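PDB 4IRT: uncharacterized protein from Bacteroides ovatus, which is of unknown function but, as a BNR repeat-like beta-propeller protein, is a putative neuraminidase that may act on sialic acid-containing glycans. Local coordinates for residues A[89-101]-A[113-127]. Numbering follows the deposited sequence.
Sequences SFDHHGHPLNYCR and KMPMTGVDEGNVTYP. With EDO (1,2-ethanediol), chain L.
H92 packs against V124 where the loop joining strands 86-90 and 99-101 of one beta-propeller blade meets the first strand of the next, 124-131. V124 CG1 sits over the centre of the imidazole, 3.7 Å from the centroid of the H92 ring, with P127 CG near ND1. At the neighbouring G1 beta bulge, G94 N and H95 N both donate to V124 O, and V124 N returns a 2.8 Å bond to H95 O; G94 has the positive phi (84°) usual there. Farther along, L97 N donates to E121 O, and the methyl CE of selenomethionine M116 makes a CH-pi contact over one face of the Y99 ring, with SE above it at a distance, a Met-aromatic contact. In the second shell, H92 NE2 accepts a nearly straight bond from N98 N (2.9 Å, 174°), fixing the ring's rotation. Replacing H92 with an alanine is likely to leave N98 N without this acceptor and V124 CG1 facing a gap. The E121 carboxylate holds its own loop through M116 N and T117 N. K113 NZ donates a hydrogen bond to N98 OD1 from above the carbonyl plane, at 3.1 Å.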
loop_
_atom_site.group_PDB
_atom_site.type_symbol
_atom_site.label_atom_id
_atom_site.label_comp_id
_atom_site.label_asym_id
_atom_site.label_seq_id
_atom_site.Cartn_x
_atom_site.Cartn_y
_atom_site.Cartn_z
ATOM N N SER A 89 -3.114 -7.541 11.096
ATOM C CA SER A 89 -2.773 -6.498 12.037
ATOM C C SER A 89 -3.662 -5.299 11.713
ATOM O O SER A 89 -3.883 -4.976 10.547
ATOM C CB SER A 89 -1.263 -6.175 11.951
ATOM O OG SER A 89 -0.857 -5.265 12.970
ATOM N N PHE A 90 -4.188 -4.651 12.743
ATOM C CA PHE A 90 -5.289 -3.711 12.546
ATOM C C PHE A 90 -5.402 -2.673 13.638
ATOM O O PHE A 90 -4.910 -2.872 14.734
ATOM C CB PHE A 90 -6.608 -4.463 12.485
ATOM C CG PHE A 90 -6.808 -5.443 13.603
ATOM C CD1 PHE A 90 -6.212 -6.677 13.578
ATOM C CD2 PHE A 90 -7.612 -5.119 14.689
ATOM C CE1 PHE A 90 -6.389 -7.573 14.624
ATOM C CE2 PHE A 90 -7.802 -6.019 15.749
ATOM C CZ PHE A 90 -7.198 -7.248 15.704
ATOM N N ASP A 91 -6.105 -1.602 13.322
ATOM C CA ASP A 91 -6.635 -0.667 14.319
ATOM C C ASP A 91 -5.579 0.078 15.148
ATOM O O ASP A 91 -5.631 0.093 16.404
ATOM C CB ASP A 91 -7.614 -1.401 15.255
ATOM C CG ASP A 91 -8.327 -0.444 16.200
ATOM O OD1 ASP A 91 -8.581 0.709 15.784
ATOM O OD2 ASP A 91 -8.597 -0.822 17.352
ATOM N N HIS A 92 -4.648 0.730 14.457
ATOM C CA HIS A 92 -3.646 1.538 15.119
ATOM C C HIS A 92 -3.588 2.990 14.645
ATOM O O HIS A 92 -3.595 3.289 13.431
ATOM C CB HIS A 92 -2.241 1.022 14.864
ATOM C CG HIS A 92 -2.064 -0.458 14.995
ATOM N ND1 HIS A 92 -2.176 -1.309 13.916
ATOM C CD2 HIS A 92 -1.685 -1.225 16.049
ATOM C CE1 HIS A 92 -1.885 -2.541 14.305
ATOM N NE2 HIS A 92 -1.576 -2.515 15.590
ATOM N N HIS A 93 -3.340 3.863 15.609
ATOM C CA HIS A 93 -2.884 5.219 15.334
ATOM C C HIS A 93 -2.058 5.698 16.508
ATOM O O HIS A 93 -2.498 6.546 17.290
ATOM C CB HIS A 93 -4.056 6.138 15.053
ATOM C CG HIS A 93 -3.646 7.463 14.500
ATOM N ND1 HIS A 93 -4.541 8.488 14.289
ATOM C CD2 HIS A 93 -2.431 7.941 14.139
ATOM C CE1 HIS A 93 -3.900 9.532 13.800
ATOM N NE2 HIS A 93 -2.618 9.230 13.700
ATOM N N GLY A 94 -0.894 5.071 16.661
ATOM C CA GLY A 94 0.005 5.268 17.774
ATOM C C GLY A 94 -0.362 4.430 18.989
ATOM O O GLY A 94 -0.403 4.952 20.096
ATOM N N HIS A 95 -0.659 3.147 18.783
ATOM C CA HIS A 95 -1.229 2.299 19.821
ATOM C C HIS A 95 -0.444 1.012 19.923
ATOM O O HIS A 95 0.251 0.652 18.991
ATOM C CB HIS A 95 -2.685 1.912 19.488
ATOM C CG HIS A 95 -3.638 3.055 19.539
ATOM N ND1 HIS A 95 -4.027 3.732 18.410
ATOM C CD2 HIS A 95 -4.295 3.642 20.573
ATOM C CE1 HIS A 95 -4.861 4.706 18.739
ATOM N NE2 HIS A 95 -5.057 4.660 20.044
ATOM N N PRO A 96 -0.644 0.258 21.013
ATOM C CA PRO A 96 0.023 -1.039 21.089
ATOM C C PRO A 96 -0.369 -1.948 19.932
ATOM O O PRO A 96 -1.494 -1.871 19.432
ATOM C CB PRO A 96 -0.477 -1.604 22.426
ATOM C CG PRO A 96 -0.697 -0.381 23.256
ATOM C CD PRO A 96 -1.275 0.630 22.296
ATOM N N LEU A 97 0.558 -2.782 19.498
ATOM C CA LEU A 97 0.340 -3.673 18.366
ATOM C C LEU A 97 -0.862 -4.571 18.597
ATOM O O LEU A 97 -0.978 -5.194 19.656
ATOM C CB LEU A 97 1.584 -4.526 18.142
ATOM C CG LEU A 97 1.504 -5.594 17.066
ATOM C CD1 LEU A 97 1.526 -4.943 15.699
ATOM C CD2 LEU A 97 2.697 -6.548 17.223
ATOM N N ASN A 98 -1.730 -4.600 17.596
ATOM C CA ASN A 98 -2.834 -5.554 17.437
ATOM C C ASN A 98 -2.512 -6.475 16.279
ATOM O O ASN A 98 -2.470 -6.021 15.126
ATOM C CB ASN A 98 -4.122 -4.823 17.082
ATOM C CG ASN A 98 -4.548 -3.837 18.166
ATOM O OD1 ASN A 98 -4.587 -4.182 19.357
ATOM N ND2 ASN A 98 -4.868 -2.602 17.760
ATOM N N TYR A 99 -2.302 -7.755 16.604
ATOM C CA TYR A 99 -1.820 -8.769 15.679
ATOM C C TYR A 99 -2.388 -10.145 16.060
ATOM O O TYR A 99 -2.271 -10.578 17.228
ATOM C CB TYR A 99 -0.284 -8.809 15.698
ATOM C CG TYR A 99 0.293 -10.016 15.025
ATOM C CD1 TYR A 99 -0.004 -10.308 13.694
ATOM C CD2 TYR A 99 1.122 -10.890 15.717
ATOM C CE1 TYR A 99 0.529 -11.428 13.070
ATOM C CE2 TYR A 99 1.664 -12.001 15.108
ATOM C CZ TYR A 99 1.359 -12.282 13.791
ATOM O OH TYR A 99 1.899 -13.384 13.186
ATOM N N CYS A 100 -3.002 -10.803 15.085
ATOM C CA CYS A 100 -3.597 -12.120 15.250
ATOM C C CYS A 100 -3.249 -12.988 14.072
ATOM O O CYS A 100 -2.878 -12.482 12.978
ATOM C CB CYS A 100 -5.106 -12.021 15.240
ATOM S SG CYS A 100 -5.703 -11.020 16.578
ATOM N N ARG A 101 -3.471 -14.293 14.257
ATOM C CA ARG A 101 -3.248 -15.276 13.193
ATOM C C ARG A 101 -4.400 -16.250 13.189
ATOM O O ARG A 101 -5.010 -16.496 14.225
ATOM C CB ARG A 101 -1.977 -16.095 13.426
ATOM C CG ARG A 101 -0.665 -15.447 13.018
ATOM C CD ARG A 101 0.466 -16.473 13.022
ATOM N NE ARG A 101 0.705 -17.102 14.330
ATOM C CZ ARG A 101 1.686 -16.794 15.188
ATOM N NH1 ARG A 101 2.563 -15.831 14.939
ATOM N NH2 ARG A 101 1.787 -17.466 16.325
ATOM N N LYS A 113 -4.918 -11.753 20.364
ATOM C CA LYS A 113 -3.850 -10.802 20.032
ATOM C C LYS A 113 -2.532 -11.284 20.636
ATOM O O LYS A 113 -2.513 -11.770 21.779
ATOM C CB LYS A 113 -4.219 -9.402 20.543
ATOM C CG LYS A 113 -5.371 -8.745 19.786
ATOM C CD LYS A 113 -5.724 -7.375 20.316
ATOM C CE LYS A 113 -6.861 -6.756 19.493
ATOM N NZ LYS A 113 -7.331 -5.436 20.040
HETATM N N MSE A 114 -1.454 -11.191 19.852
HETATM C CA MSE A 114 -0.128 -11.659 20.214
HETATM C C MSE A 114 0.929 -10.613 19.919
HETATM O O MSE A 114 0.751 -9.774 19.045
HETATM C CB MSE A 114 0.291 -12.853 19.355
HETATM C CG MSE A 114 -0.632 -14.030 19.558
HETATM SE SE MSE A 114 -0.098 -15.463 18.308
HETATM C CE MSE A 114 -0.633 -14.667 16.638
ATOM N N PRO A 115 2.055 -10.663 20.645
ATOM C CA PRO A 115 3.212 -9.880 20.266
ATOM C C PRO A 115 3.903 -10.480 19.057
ATOM O O PRO A 115 3.600 -11.620 18.667
ATOM C CB PRO A 115 4.118 -9.967 21.500
ATOM C CG PRO A 115 3.796 -11.284 22.123
ATOM C CD PRO A 115 2.338 -11.547 21.800
HETATM N N MSE A 116 4.807 -9.712 18.450
HETATM C CA MSE A 116 5.697 -10.240 17.441
HETATM C C MSE A 116 7.009 -10.519 18.127
HETATM O O MSE A 116 7.310 -11.686 18.429
HETATM C CB MSE A 116 5.797 -9.281 16.255
HETATM C CG MSE A 116 4.515 -9.346 15.402
HETATM SE SE MSE A 116 4.664 -7.971 14.005
HETATM C CE MSE A 116 3.126 -8.580 12.957
ATOM N N THR A 117 7.786 -9.477 18.422
ATOM C CA THR A 117 9.029 -9.644 19.231
ATOM C C THR A 117 8.878 -9.161 20.674
ATOM O O THR A 117 9.736 -9.416 21.539
ATOM C CB THR A 117 10.195 -8.904 18.580
ATOM O OG1 THR A 117 10.044 -7.491 18.764
ATOM C CG2 THR A 117 10.234 -9.219 17.113
ATOM N N GLY A 118 7.794 -8.450 20.947
ATOM C CA GLY A 118 7.557 -7.851 22.260
ATOM C C GLY A 118 8.366 -6.597 22.541
ATOM O O GLY A 118 8.334 -6.079 23.659
ATOM N N VAL A 119 9.093 -6.099 21.546
ATOM C CA VAL A 119 9.937 -4.920 21.709
ATOM C C VAL A 119 9.510 -3.842 20.735
ATOM O O VAL A 119 9.321 -4.114 19.545
ATOM C CB VAL A 119 11.427 -5.250 21.427
ATOM C CG1 VAL A 119 12.316 -4.033 21.691
ATOM C CG2 VAL A 119 11.879 -6.447 22.256
ATOM N N ASP A 120 9.398 -2.607 21.235
ATOM C CA ASP A 120 9.005 -1.463 20.394
ATOM C C ASP A 120 7.636 -1.696 19.731
ATOM O O ASP A 120 7.448 -1.345 18.588
ATOM C CB ASP A 120 10.026 -1.172 19.271
ATOM C CG ASP A 120 11.461 -1.122 19.756
ATOM O OD1 ASP A 120 11.708 -0.641 20.879
ATOM O OD2 ASP A 120 12.351 -1.568 18.988
ATOM N N GLU A 121 6.694 -2.295 20.454
ATOM C CA GLU A 121 5.345 -2.558 19.941
ATOM C C GLU A 121 4.262 -1.777 20.703
ATOM O O GLU A 121 3.076 -2.148 20.682
ATOM C CB GLU A 121 5.083 -4.077 19.991
ATOM C CG GLU A 121 5.983 -4.805 19.026
ATOM C CD GLU A 121 5.952 -6.325 19.112
ATOM O OE1 GLU A 121 5.221 -6.923 19.925
ATOM O OE2 GLU A 121 6.702 -6.921 18.323
ATOM N N GLY A 122 4.669 -0.677 21.344
ATOM C CA GLY A 122 3.764 0.156 22.134
ATOM C C GLY A 122 3.093 1.307 21.392
ATOM O O GLY A 122 2.125 1.870 21.903
ATOM N N ASN A 123 3.592 1.649 20.203
ATOM C CA ASN A 123 3.209 2.873 19.498
ATOM C C ASN A 123 3.256 2.685 18.004
ATOM O O ASN A 123 4.091 3.272 17.314
ATOM C CB ASN A 123 4.153 4.026 19.860
ATOM C CG ASN A 123 4.107 4.371 21.326
ATOM O OD1 ASN A 123 3.328 5.220 21.749
ATOM N ND2 ASN A 123 4.920 3.687 22.119
ATOM N N VAL A 124 2.339 1.865 17.515
ATOM C CA VAL A 124 2.343 1.382 16.138
ATOM C C VAL A 124 1.393 2.216 15.307
ATOM O O VAL A 124 0.305 2.613 15.786
ATOM C CB VAL A 124 1.839 -0.077 16.105
ATOM C CG1 VAL A 124 1.613 -0.559 14.687
ATOM C CG2 VAL A 124 2.777 -0.991 16.891
ATOM N N THR A 125 1.806 2.485 14.067
ATOM C CA THR A 125 0.905 3.025 13.053
ATOM C C THR A 125 1.288 2.349 11.728
ATOM O O THR A 125 2.441 2.004 11.541
ATOM C CB THR A 125 1.013 4.566 12.906
ATOM O OG1 THR A 125 0.993 5.208 14.200
ATOM C CG2 THR A 125 -0.165 5.171 12.081
ATOM N N TYR A 126 0.320 2.183 10.827
ATOM C CA TYR A 126 0.551 1.721 9.447
ATOM C C TYR A 126 1.181 0.318 9.365
ATOM O O TYR A 126 2.274 0.147 8.828
ATOM C CB TYR A 126 1.408 2.723 8.658
ATOM C CG TYR A 126 0.875 4.138 8.697
ATOM C CD1 TYR A 126 -0.450 4.418 8.353
ATOM C CD2 TYR A 126 1.685 5.190 9.092
ATOM C CE1 TYR A 126 -0.948 5.708 8.402
ATOM C CE2 TYR A 126 1.203 6.489 9.131
ATOM C CZ TYR A 126 -0.107 6.743 8.781
ATOM O OH TYR A 126 -0.566 8.034 8.830
ATOM N N PRO A 127 0.468 -0.706 9.877
ATOM C CA PRO A 127 0.926 -2.076 9.679
ATOM C C PRO A 127 0.890 -2.490 8.200
ATOM O O PRO A 127 -0.103 -2.214 7.519
ATOM C CB PRO A 127 -0.089 -2.902 10.484
ATOM C CG PRO A 127 -1.370 -2.062 10.406
ATOM C CD PRO A 127 -0.880 -0.642 10.494
HETATM C C1 EDO L . -7.047 1.700 18.985
HETATM O O1 EDO L . -8.028 2.024 20.011
HETATM C C2 EDO L . -6.090 0.595 19.428
HETATM O O2 EDO L . -6.676 -0.717 19.291
HETATM O O HOH W 1 -8.815 -3.622 18.238
HETATM O O HOH W 2 -2.576 2.483 11.112
HETATM O O HOH W 3 -1.366 -7.927 19.403
HETATM O O HOH W 4 3.893 -14.167 17.252
#